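Local structure of glutathione S-transferase family protein (Pseudomonas putida, 3LXZ) at residues 69-72 with 77-80; 79-84 with 88-93; 177-180 with 184-187; 154-159 with 186-191. The protein probably catalyses the conjugation of reduced glutathione to a wide range of hydrophobic electrophiles. All coordinates share one frame; numbering follows the deposited sequence.

In the fold
Along the chain, interactions 1 and 2 come first, from helix 63-73 through the linker into helix 84-106; interaction 3 falls within the span of interaction 4 (154-191). Interactions 1 and 2 share L79 and L80, their centres about 10 Å apart, and both border the second subunit. Interactions 3 and 4 share K186 and A187 on helix 183-193, centres about 11 Å apart, and A185 O packs on F159 CZ. Helix 154-174 is the bridge: L154 bonds through its N to L79 O and packs on E71 and L80, while A155 meets V90 of interaction 2. The linker is thus tied to the all-helical core; interaction 3, centred about 27 Å from the centre of interaction 1, does not touch it.

Interaction 1 of 4, residues 69-72 with 77-80; sequences YIEQ and KALL
E71 and L79 are joined by a single hydrogen bond, from the backbone N of L79 to E71 OE2, at 2.9 Å. It is nearly straight at the hydrogen (171°), yet the N-H comes down on OE2 from above the carboxylate plane, 51° out of it. A bend at chi2 (-42°) folds the glutamate chain so that its carboxylate reaches the loop instead of running straight on from the helix. The other oxygen, OE1, forms a salt bridge with K24 NZ, and the same lysine nitrogen bonds K77 O, so that helix and loop are also clamped through a third residue.

Such a loop, leading from the last helix of the thioredoxin-like N-terminal domain toward the all-helical C-terminal domain, is the interdomain linker of the GST fold.

Van der Waals contacts lie beside this bond. L79 crosses the E71 chain at about a right angle and packs against the carboxylate, its CB 3.6 Å from E71 OE1. The apolar contact is on the helix-proximal half of the chain, where E71 CG rests against L80 CD1 at 3.9 Å, and L154 of helix 154-174 touches the same glutamate. An alanine at E71 would remove the carboxylate and would probably leave L79 N without this acceptor and K24 without its anionic mate. L79 itself is buried, its side chain turned to A20 and E23 of helix 12-23.

Interaction 2 of 4, residues 79-84 with 88-93; sequences LLPADP and AKVREL
L80, with CG beside its backbone N (chi1 -71°), spreads its two methyls over V90 and R91, while V90 holds CG1 anti to its own N (chi1 168°) and thereby presents one methyl to L80 and the other to P81. This is where the interdomain linker of the GST fold enters the first long helix of the C-terminal domain, 84-106. D83 is the N-cap of that helix, its OD2 bonded to G86 N.

The apolar part is divided between the two valine branches: L80 CD2 lies 3.8 Å from V90 CG1, and P81 CD sits 3.7 Å from V90 CG2. The second leucine methyl, CD1, approaches R91 NH2 at 3.4 Å, meeting the guanidinium obliquely. R91 reaches that place on a chain extended from CG to NE, and a salt bridge from NE to D68 on helix 63-73 anchors the group. A glycine in place of L80 would remove the whole side chain and would probably open a gap between the loop and the helix, leaving V90 CG1 and the R91 guanidinium without this cover.

Beyond the contact, A88 packs on L60 of the second subunit, and E92 OE2 bonds S61 of that subunit while OE1 takes K89 NZ. The first helical turn closes with A88 N donating to P84 O at 3.0 Å, the angle at hydrogen 163°.

Interaction 3 of 4, residues 177-180 with 184-187; sequences DFLA and QAKA
K186 runs out of helix 183-193 alongside the backbone of L179, four of its carbons grazing one carbonyl oxygen. With its first torsion holding CG anti to the backbone N (chi1 -154°), the chain starts toward the loop; CB is 4.1 Å from L179 O. The next carbon, CG, keeps much the same spacing from that oxygen and also lies 4.5 Å from L179 CB. CD makes the closest approach, 3.8 Å from L179 O, and CE draws back slightly, to 4.2 Å. A bend at the last torsion then turns the ammonium group, and K186 NZ ends 5.9 Å from D177 OD2, too far for a salt bridge.

Beside the lysine, L179 points its CD2 methyl at A185 CB, 3.6 Å away, and its CD1 meets L189 one turn further along the same helix. The loop residue also touches V163 of helix 154-174.

N167 of helix 154-174 holds the 177-180 turn: its OD1 accepts from L179 N, and its ND2 donates to D177 OD1. D177 OD1 also takes the N-H of L179, weakly, in an Asx turn, and that of A180, also weakly. F178, next in the turn, stacks on F134 of helix 120-140. The contact thus joins the connection between helices 154-174 and 183-193 to the latter's first turns inside the C-terminal domain. Packing carries it: a methyl-to-methyl contact of L179 with A185, and lysine methylenes lying along the L179 carbonyl oxygen, with the opposite charges of K186 and D177 adding, at most, a mild longer-range attraction.

Interaction 4 of 4, residues 154-159 with 186-191; sequences LADLMF and KALLQL
F159 meets L188 over one face of its ring: the CD2 methyl stands 3.9 Å from the ring centroid, only 16° off the normal, a CH-pi contact displaced toward the rim. L188 CG presses on the same ring from nearby, 3.6 Å from F159 CE2. At the ring's edge, near its plane, is the backbone of L189, whose N is 3.7 Å from CE2, and the L189 side chain adds CD1 at 3.9 Å from that carbon. A phenyl group can wedge in here because F159 CG is anti to its backbone N (chi1 172°), which projects the ring from helix 154-174 at helix 183-193. One turn earlier, D156 OD1 touches the methyl that covers the ring, L188 CD2, at 3.4 Å.

The segments of the two helices cross almost perpendicularly, at -95°, with their axes 10.9 Å apart, so contact is concentrated in these few side chains. V147, from the loop before helix 154-174, packs on both F159 and L188. The same residue donates its backbone N-H to D156 OD1, while OD2 accepts from T153 N and T153 OG1 accepts weakly from A155 N. The T-L-A-D sequence and these two bonds are consistent with the S/T-X-X-D N-capping box familiar from the GST C-terminal domain.

D156 is buried, but each of its oxygens has a backbone N-H, which, with the nearby helix start, would probably stabilise a negative charge. The contact of OD1 with L188 CD2 is packing only, and cohesion between the helices comes from dispersion and the CH-pi contact.

Interaction 1 of 4, residues 69-72 with 77-80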
loop_
_atom_site.group_PDB
_atom_site.type_symbol
_atom_site.label_atom_id
_atom_site.label_comp_id
_atom_site.label_asym_id
_atom_site.label_seq_id
_atom_site.Cartn_x
_atom_site.Cartn_y
_atom_site.Cartn_z
ATOM N N TYR A 69 -1.255 -12.572 -6.880
ATOM C CA TYR A 69 -1.397 -13.266 -8.158
ATOM C C TYR A 69 -0.721 -14.624 -8.112
ATOM O O TYR A 69 -1.320 -15.597 -8.524
ATOM C CB TYR A 69 -0.804 -12.441 -9.296
ATOM C CG TYR A 69 -0.947 -13.097 -10.650
ATOM C CD1 TYR A 69 -2.137 -13.050 -11.358
ATOM C CD2 TYR A 69 0.132 -13.758 -11.225
ATOM C CE1 TYR A 69 -2.250 -13.654 -12.629
ATOM C CE2 TYR A 69 0.028 -14.369 -12.480
ATOM C CZ TYR A 69 -1.171 -14.303 -13.169
ATOM O OH TYR A 69 -1.265 -14.890 -14.409
ATOM N N ILE A 70 0.499 -14.688 -7.576
ATOM C CA ILE A 70 1.199 -15.971 -7.466
ATOM C C ILE A 70 0.428 -16.995 -6.621
ATOM O O ILE A 70 0.277 -18.158 -7.036
ATOM C CB ILE A 70 2.651 -15.788 -7.004
ATOM C CG1 ILE A 70 3.472 -15.101 -8.080
ATOM C CG2 ILE A 70 3.335 -17.141 -6.721
ATOM C CD1 ILE A 70 4.861 -14.647 -7.583
ATOM N N GLU A 71 -0.063 -16.583 -5.447
ATOM C CA GLU A 71 -0.876 -17.470 -4.599
ATOM C C GLU A 71 -2.081 -18.107 -5.317
ATOM O O GLU A 71 -2.331 -19.310 -5.219
ATOM C CB GLU A 71 -1.368 -16.746 -3.342
ATOM C CG GLU A 71 -0.389 -16.706 -2.189
ATOM C CD GLU A 71 0.357 -18.036 -1.966
ATOM O OE1 GLU A 71 1.536 -18.054 -2.342
ATOM O OE2 GLU A 71 -0.229 -19.043 -1.459
ATOM N N GLN A 72 -2.809 -17.246 -6.026
ATOM C CA GLN A 72 -4.016 -17.550 -6.729
ATOM C C GLN A 72 -3.798 -18.501 -7.902
ATOM O O GLN A 72 -4.617 -19.389 -8.135
ATOM C CB GLN A 72 -4.530 -16.229 -7.291
ATOM C CG GLN A 72 -5.730 -16.351 -8.128
ATOM C CD GLN A 72 -6.892 -15.865 -7.383
ATOM O OE1 GLN A 72 -7.389 -14.748 -7.637
ATOM N NE2 GLN A 72 -7.312 -16.654 -6.376
ATOM N N LYS A 77 3.616 -24.941 -2.124
ATOM C CA LYS A 77 3.269 -24.648 -0.744
ATOM C C LYS A 77 2.380 -23.401 -0.623
ATOM O O LYS A 77 2.749 -22.342 -1.117
ATOM C CB LYS A 77 4.591 -24.420 -0.021
ATOM C CG LYS A 77 4.504 -23.912 1.401
ATOM C CD LYS A 77 5.770 -24.258 2.118
ATOM C CE LYS A 77 5.964 -23.361 3.326
ATOM N NZ LYS A 77 7.195 -23.770 4.056
ATOM N N ALA A 78 1.221 -23.519 0.024
ATOM C CA ALA A 78 0.388 -22.338 0.323
ATOM C C ALA A 78 1.114 -21.374 1.287
ATOM O O ALA A 78 1.773 -21.805 2.260
ATOM C CB ALA A 78 -0.951 -22.756 0.902
ATOM N N LEU A 79 1.029 -20.082 0.979
ATOM C CA LEU A 79 1.626 -19.022 1.823
ATOM C C LEU A 79 0.543 -18.134 2.453
ATOM O O LEU A 79 0.797 -16.968 2.855
ATOM C CB LEU A 79 2.660 -18.184 1.053
ATOM C CG LEU A 79 3.854 -18.933 0.430
ATOM C CD1 LEU A 79 4.761 -17.968 -0.338
ATOM C CD2 LEU A 79 4.621 -19.659 1.501
ATOM N N LEU A 80 -0.660 -18.711 2.547
ATOM C CA LEU A 80 -1.819 -18.101 3.184
ATOM C C LEU A 80 -2.569 -19.167 3.936
ATOM O O LEU A 80 -2.559 -20.341 3.493
ATOM C CB LEU A 80 -2.793 -17.530 2.146
ATOM C CG LEU A 80 -2.312 -16.301 1.416
ATOM C CD1 LEU A 80 -3.323 -15.959 0.334
ATOM C CD2 LEU A 80 -2.141 -15.188 2.450
#

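Interaction 2 of 4, residues 79-84 with 88-93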
loop_
_atom_site.group_PDB
_atom_site.type_symbol
_atom_site.label_atom_id
_atom_site.label_comp_id
_atom_site.label_asym_id
_atom_site.label_seq_id
_atom_site.Cartn_x
_atom_site.Cartn_y
_atom_site.Cartn_z
ATOM N N LEU A 79 1.029 -20.082 0.979
ATOM C CA LEU A 79 1.626 -19.022 1.823
ATOM C C LEU A 79 0.543 -18.134 2.453
ATOM O O LEU A 79 0.797 -16.968 2.855
ATOM C CB LEU A 79 2.660 -18.184 1.053
ATOM C CG LEU A 79 3.854 -18.933 0.430
ATOM C CD1 LEU A 79 4.761 -17.968 -0.338
ATOM C CD2 LEU A 79 4.621 -19.659 1.501
ATOM N N LEU A 80 -0.660 -18.711 2.547
ATOM C CA LEU A 80 -1.819 -18.101 3.184
ATOM C C LEU A 80 -2.569 -19.167 3.936
ATOM O O LEU A 80 -2.559 -20.341 3.493
ATOM C CB LEU A 80 -2.793 -17.530 2.146
ATOM C CG LEU A 80 -2.312 -16.301 1.416
ATOM C CD1 LEU A 80 -3.323 -15.959 0.334
ATOM C CD2 LEU A 80 -2.141 -15.188 2.450
ATOM N N PRO A 81 -3.234 -18.784 5.048
ATOM C CA PRO A 81 -4.171 -19.702 5.725
ATOM C C PRO A 81 -5.399 -20.035 4.836
ATOM O O PRO A 81 -5.591 -19.396 3.790
ATOM C CB PRO A 81 -4.567 -18.956 7.000
ATOM C CG PRO A 81 -4.155 -17.486 6.793
ATOM C CD PRO A 81 -3.105 -17.470 5.730
ATOM N N ALA A 82 -6.189 -21.047 5.234
ATOM C CA ALA A 82 -7.358 -21.501 4.454
ATOM C C ALA A 82 -8.602 -20.575 4.562
ATOM O O ALA A 82 -9.423 -20.524 3.647
ATOM C CB ALA A 82 -7.754 -22.950 4.870
ATOM N N ASP A 83 -8.729 -19.855 5.673
ATOM C CA ASP A 83 -9.955 -19.081 5.960
ATOM C C ASP A 83 -9.861 -17.620 5.495
ATOM O O ASP A 83 -8.809 -16.955 5.667
ATOM C CB ASP A 83 -10.284 -19.119 7.450
ATOM C CG ASP A 83 -9.197 -18.464 8.301
ATOM O OD1 ASP A 83 -8.023 -18.908 8.189
ATOM O OD2 ASP A 83 -9.513 -17.510 9.057
ATOM N N PRO A 84 -10.974 -17.089 4.960
ATOM C CA PRO A 84 -10.968 -15.717 4.422
ATOM C C PRO A 84 -10.507 -14.681 5.421
ATOM O O PRO A 84 -9.694 -13.836 5.072
ATOM C CB PRO A 84 -12.435 -15.470 4.063
ATOM C CG PRO A 84 -12.963 -16.848 3.726
ATOM C CD PRO A 84 -12.237 -17.797 4.674
ATOM N N ALA A 88 -7.156 -12.156 5.056
ATOM C CA ALA A 88 -7.195 -10.703 5.162
ATOM C C ALA A 88 -6.289 -10.218 6.281
ATOM O O ALA A 88 -5.627 -9.185 6.124
ATOM C CB ALA A 88 -8.652 -10.197 5.352
ATOM N N LYS A 89 -6.179 -10.985 7.370
ATOM C CA LYS A 89 -5.269 -10.617 8.461
ATOM C C LYS A 89 -3.805 -10.668 8.019
ATOM O O LYS A 89 -3.035 -9.777 8.372
ATOM C CB LYS A 89 -5.489 -11.495 9.709
ATOM C CG LYS A 89 -6.727 -11.106 10.504
ATOM C CD LYS A 89 -6.641 -9.659 11.066
ATOM C CE LYS A 89 -5.532 -9.497 12.060
ATOM N NZ LYS A 89 -5.741 -8.260 12.899
ATOM N N VAL A 90 -3.440 -11.661 7.211
ATOM C CA VAL A 90 -2.078 -11.688 6.608
ATOM C C VAL A 90 -1.872 -10.438 5.774
ATOM O O VAL A 90 -0.834 -9.749 5.881
ATOM C CB VAL A 90 -1.877 -12.890 5.713
ATOM C CG1 VAL A 90 -0.574 -12.752 4.873
ATOM C CG2 VAL A 90 -1.804 -14.151 6.572
ATOM N N ARG A 91 -2.857 -10.141 4.926
ATOM C CA ARG A 91 -2.746 -8.966 4.050
ATOM C C ARG A 91 -2.710 -7.635 4.785
ATOM O O ARG A 91 -1.990 -6.717 4.367
ATOM C CB ARG A 91 -3.824 -8.989 2.986
ATOM C CG ARG A 91 -3.567 -10.121 1.983
ATOM C CD ARG A 91 -4.742 -10.393 1.077
ATOM N NE ARG A 91 -4.372 -11.346 0.048
ATOM C CZ ARG A 91 -5.047 -12.460 -0.247
ATOM N NH1 ARG A 91 -6.156 -12.779 0.393
ATOM N NH2 ARG A 91 -4.594 -13.258 -1.200
ATOM N N GLU A 92 -3.501 -7.519 5.854
ATOM C CA GLU A 92 -3.413 -6.353 6.774
ATOM C C GLU A 92 -1.997 -6.184 7.360
ATOM O O GLU A 92 -1.392 -5.103 7.298
ATOM C CB GLU A 92 -4.469 -6.444 7.875
ATOM C CG GLU A 92 -4.512 -5.248 8.816
ATOM C CD GLU A 92 -5.259 -5.566 10.106
ATOM O OE1 GLU A 92 -5.060 -6.678 10.674
ATOM O OE2 GLU A 92 -6.050 -4.698 10.563
ATOM N N LEU A 93 -1.458 -7.252 7.937
ATOM C CA LEU A 93 -0.085 -7.206 8.420
ATOM C C LEU A 93 0.978 -6.887 7.348
ATOM O O LEU A 93 1.884 -6.050 7.575
ATOM C CB LEU A 93 0.244 -8.540 9.136
ATOM C CG LEU A 93 -0.440 -8.648 10.512
ATOM C CD1 LEU A 93 -0.508 -10.120 10.983
ATOM C CD2 LEU A 93 0.243 -7.804 11.589
#

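Interaction 3 of 4, residues 177-180 with 184-187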
loop_
_atom_site.group_PDB
_atom_site.type_symbol
_atom_site.label_atom_id
_atom_site.label_comp_id
_atom_site.label_asym_id
_atom_site.label_seq_id
_atom_site.Cartn_x
_atom_site.Cartn_y
_atom_site.Cartn_z
ATOM N N ASP A 177 17.745 1.183 18.132
ATOM C CA ASP A 177 17.708 -0.215 17.711
ATOM C C ASP A 177 16.284 -0.662 17.979
ATOM O O ASP A 177 15.907 -0.905 19.117
ATOM C CB ASP A 177 18.756 -1.037 18.495
ATOM C CG ASP A 177 18.827 -2.492 18.072
ATOM O OD1 ASP A 177 17.933 -2.984 17.344
ATOM O OD2 ASP A 177 19.797 -3.182 18.494
ATOM N N PHE A 178 15.481 -0.730 16.923
ATOM C CA PHE A 178 14.096 -1.122 17.075
ATOM C C PHE A 178 13.978 -2.568 17.561
ATOM O O PHE A 178 13.038 -2.921 18.253
ATOM C CB PHE A 178 13.311 -0.936 15.754
ATOM C CG PHE A 178 13.310 0.487 15.229
ATOM C CD1 PHE A 178 12.581 1.486 15.862
ATOM C CD2 PHE A 178 14.017 0.805 14.085
ATOM C CE1 PHE A 178 12.589 2.796 15.372
ATOM C CE2 PHE A 178 14.029 2.118 13.589
ATOM C CZ PHE A 178 13.318 3.094 14.236
ATOM N N LEU A 179 14.918 -3.419 17.195
ATOM C CA LEU A 179 14.782 -4.829 17.540
ATOM C C LEU A 179 15.288 -5.162 18.959
ATOM O O LEU A 179 14.972 -6.226 19.479
ATOM C CB LEU A 179 15.449 -5.708 16.485
ATOM C CG LEU A 179 14.808 -5.676 15.094
ATOM C CD1 LEU A 179 15.642 -6.479 14.088
ATOM C CD2 LEU A 179 13.379 -6.215 15.140
ATOM N N ALA A 180 16.017 -4.239 19.591
ATOM C CA ALA A 180 16.527 -4.464 20.956
ATOM C C ALA A 180 15.428 -4.680 22.002
ATOM O O ALA A 180 15.648 -5.413 22.964
ATOM C CB ALA A 180 17.458 -3.323 21.395
ATOM N N GLN A 184 10.152 -10.728 20.041
ATOM C CA GLN A 184 9.324 -11.501 19.093
ATOM C C GLN A 184 9.888 -11.357 17.672
ATOM O O GLN A 184 10.027 -12.344 16.929
ATOM C CB GLN A 184 7.868 -10.957 19.042
ATOM C CG GLN A 184 7.048 -11.091 20.298
ATOM C CD GLN A 184 7.337 -10.023 21.364
ATOM O OE1 GLN A 184 8.160 -9.119 21.184
ATOM N NE2 GLN A 184 6.642 -10.143 22.506
ATOM N N ALA A 185 10.187 -10.112 17.309
ATOM C CA ALA A 185 10.607 -9.773 15.962
ATOM C C ALA A 185 12.060 -10.207 15.785
ATOM O O ALA A 185 12.445 -10.724 14.751
ATOM C CB ALA A 185 10.438 -8.265 15.716
ATOM N N LYS A 186 12.836 -10.070 16.842
ATOM C CA LYS A 186 14.255 -10.440 16.777
ATOM C C LYS A 186 14.369 -11.933 16.468
ATOM O O LYS A 186 15.135 -12.353 15.576
ATOM C CB LYS A 186 14.989 -10.054 18.080
ATOM C CG LYS A 186 16.484 -9.813 17.907
ATOM C CD LYS A 186 17.090 -9.413 19.251
ATOM C CE LYS A 186 18.374 -8.638 19.068
ATOM N NZ LYS A 186 19.022 -8.968 17.770
ATOM N N ALA A 187 13.546 -12.731 17.146
ATOM C CA ALA A 187 13.565 -14.172 16.994
ATOM C C ALA A 187 13.082 -14.617 15.609
ATOM O O ALA A 187 13.645 -15.521 15.015
ATOM C CB ALA A 187 12.726 -14.817 18.093
#

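Interaction 4 of 4, residues 154-159 with 186-191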
loop_
_atom_site.group_PDB
_atom_site.type_symbol
_atom_site.label_atom_id
_atom_site.label_comp_id
_atom_site.label_asym_id
_atom_site.label_seq_id
_atom_site.Cartn_x
_atom_site.Cartn_y
_atom_site.Cartn_z
ATOM N N LEU A 154 2.787 -14.821 3.359
ATOM C CA LEU A 154 3.253 -13.631 2.672
ATOM C C LEU A 154 3.738 -12.515 3.587
ATOM O O LEU A 154 4.707 -11.811 3.271
ATOM C CB LEU A 154 2.142 -13.078 1.757
ATOM C CG LEU A 154 1.534 -14.093 0.782
ATOM C CD1 LEU A 154 0.388 -13.438 -0.027
ATOM C CD2 LEU A 154 2.568 -14.710 -0.163
ATOM N N ALA A 155 3.057 -12.318 4.697
ATOM C CA ALA A 155 3.485 -11.250 5.589
ATOM C C ALA A 155 4.898 -11.456 6.128
ATOM O O ALA A 155 5.579 -10.463 6.418
ATOM C CB ALA A 155 2.494 -11.067 6.739
ATOM N N ASP A 156 5.351 -12.715 6.237
ATOM C CA ASP A 156 6.723 -12.973 6.700
ATOM C C ASP A 156 7.777 -12.567 5.692
ATOM O O ASP A 156 8.892 -12.263 6.078
ATOM C CB ASP A 156 6.884 -14.445 7.065
ATOM C CG ASP A 156 6.007 -14.826 8.211
ATOM O OD1 ASP A 156 6.270 -14.298 9.337
ATOM O OD2 ASP A 156 5.054 -15.600 8.000
ATOM N N LEU A 157 7.430 -12.636 4.396
ATOM C CA LEU A 157 8.293 -12.149 3.339
ATOM C C LEU A 157 8.479 -10.633 3.431
ATOM O O LEU A 157 9.609 -10.139 3.389
ATOM C CB LEU A 157 7.785 -12.586 1.951
ATOM C CG LEU A 157 7.361 -14.070 1.802
ATOM C CD1 LEU A 157 6.841 -14.378 0.374
ATOM C CD2 LEU A 157 8.495 -15.020 2.219
HETATM N N MSE A 158 7.386 -9.878 3.569
HETATM C CA MSE A 158 7.527 -8.427 3.736
HETATM C C MSE A 158 8.276 -8.111 5.038
HETATM O O MSE A 158 9.112 -7.204 5.075
HETATM C CB MSE A 158 6.127 -7.789 3.734
HETATM C CG MSE A 158 6.060 -6.299 3.951
HETATM SE SE MSE A 158 6.742 -5.231 2.480
HETATM C CE MSE A 158 5.666 -5.804 0.946
ATOM N N PHE A 159 7.986 -8.844 6.103
ATOM C CA PHE A 159 8.732 -8.677 7.365
ATOM C C PHE A 159 10.243 -8.890 7.198
ATOM O O PHE A 159 11.038 -8.071 7.585
ATOM C CB PHE A 159 8.202 -9.658 8.406
ATOM C CG PHE A 159 9.022 -9.707 9.690
ATOM C CD1 PHE A 159 8.686 -8.886 10.768
ATOM C CD2 PHE A 159 10.107 -10.575 9.813
ATOM C CE1 PHE A 159 9.427 -8.909 11.958
ATOM C CE2 PHE A 159 10.844 -10.632 11.016
ATOM C CZ PHE A 159 10.522 -9.781 12.066
ATOM N N LYS A 186 12.836 -10.070 16.842
ATOM C CA LYS A 186 14.255 -10.440 16.777
ATOM C C LYS A 186 14.369 -11.933 16.468
ATOM O O LYS A 186 15.135 -12.353 15.576
ATOM C CB LYS A 186 14.989 -10.054 18.080
ATOM C CG LYS A 186 16.484 -9.813 17.907
ATOM C CD LYS A 186 17.090 -9.413 19.251
ATOM C CE LYS A 186 18.374 -8.638 19.068
ATOM N NZ LYS A 186 19.022 -8.968 17.770
ATOM N N ALA A 187 13.546 -12.731 17.146
ATOM C CA ALA A 187 13.565 -14.172 16.994
ATOM C C ALA A 187 13.082 -14.617 15.609
ATOM O O ALA A 187 13.645 -15.521 15.015
ATOM C CB ALA A 187 12.726 -14.817 18.093
ATOM N N LEU A 188 12.060 -13.941 15.078
ATOM C CA LEU A 188 11.542 -14.301 13.758
ATOM C C LEU A 188 12.579 -13.959 12.670
ATOM O O LEU A 188 12.751 -14.725 11.715
ATOM C CB LEU A 188 10.176 -13.606 13.496
ATOM C CG LEU A 188 9.579 -13.810 12.087
ATOM C CD1 LEU A 188 9.454 -15.295 11.707
ATOM C CD2 LEU A 188 8.181 -13.154 11.971
ATOM N N LEU A 189 13.252 -12.822 12.817
ATOM C CA LEU A 189 14.230 -12.419 11.829
ATOM C C LEU A 189 15.335 -13.467 11.772
ATOM O O LEU A 189 15.770 -13.829 10.691
ATOM C CB LEU A 189 14.799 -11.037 12.136
ATOM C CG LEU A 189 15.492 -10.340 10.956
ATOM C CD1 LEU A 189 14.516 -10.065 9.766
ATOM C CD2 LEU A 189 16.118 -9.031 11.396
ATOM N N GLN A 190 15.790 -13.975 12.920
ATOM C CA GLN A 190 16.807 -15.026 12.861
ATOM C C GLN A 190 16.259 -16.284 12.211
ATOM O O GLN A 190 16.956 -16.939 11.456
ATOM C CB GLN A 190 17.326 -15.375 14.239
ATOM C CG GLN A 190 18.553 -16.294 14.200
ATOM C CD GLN A 190 18.213 -17.761 14.165
ATOM O OE1 GLN A 190 17.058 -18.160 14.321
ATOM N NE2 GLN A 190 19.237 -18.598 13.949
ATOM N N LEU A 191 15.002 -16.603 12.504
ATOM C CA LEU A 191 14.351 -17.793 11.962
ATOM C C LEU A 191 14.226 -17.772 10.420
ATOM O O LEU A 191 14.532 -18.756 9.742
ATOM C CB LEU A 191 12.972 -17.976 12.610
ATOM C CG LEU A 191 12.203 -19.225 12.157
ATOM C CD1 LEU A 191 13.003 -20.512 12.373
ATOM C CD2 LEU A 191 10.852 -19.338 12.860
#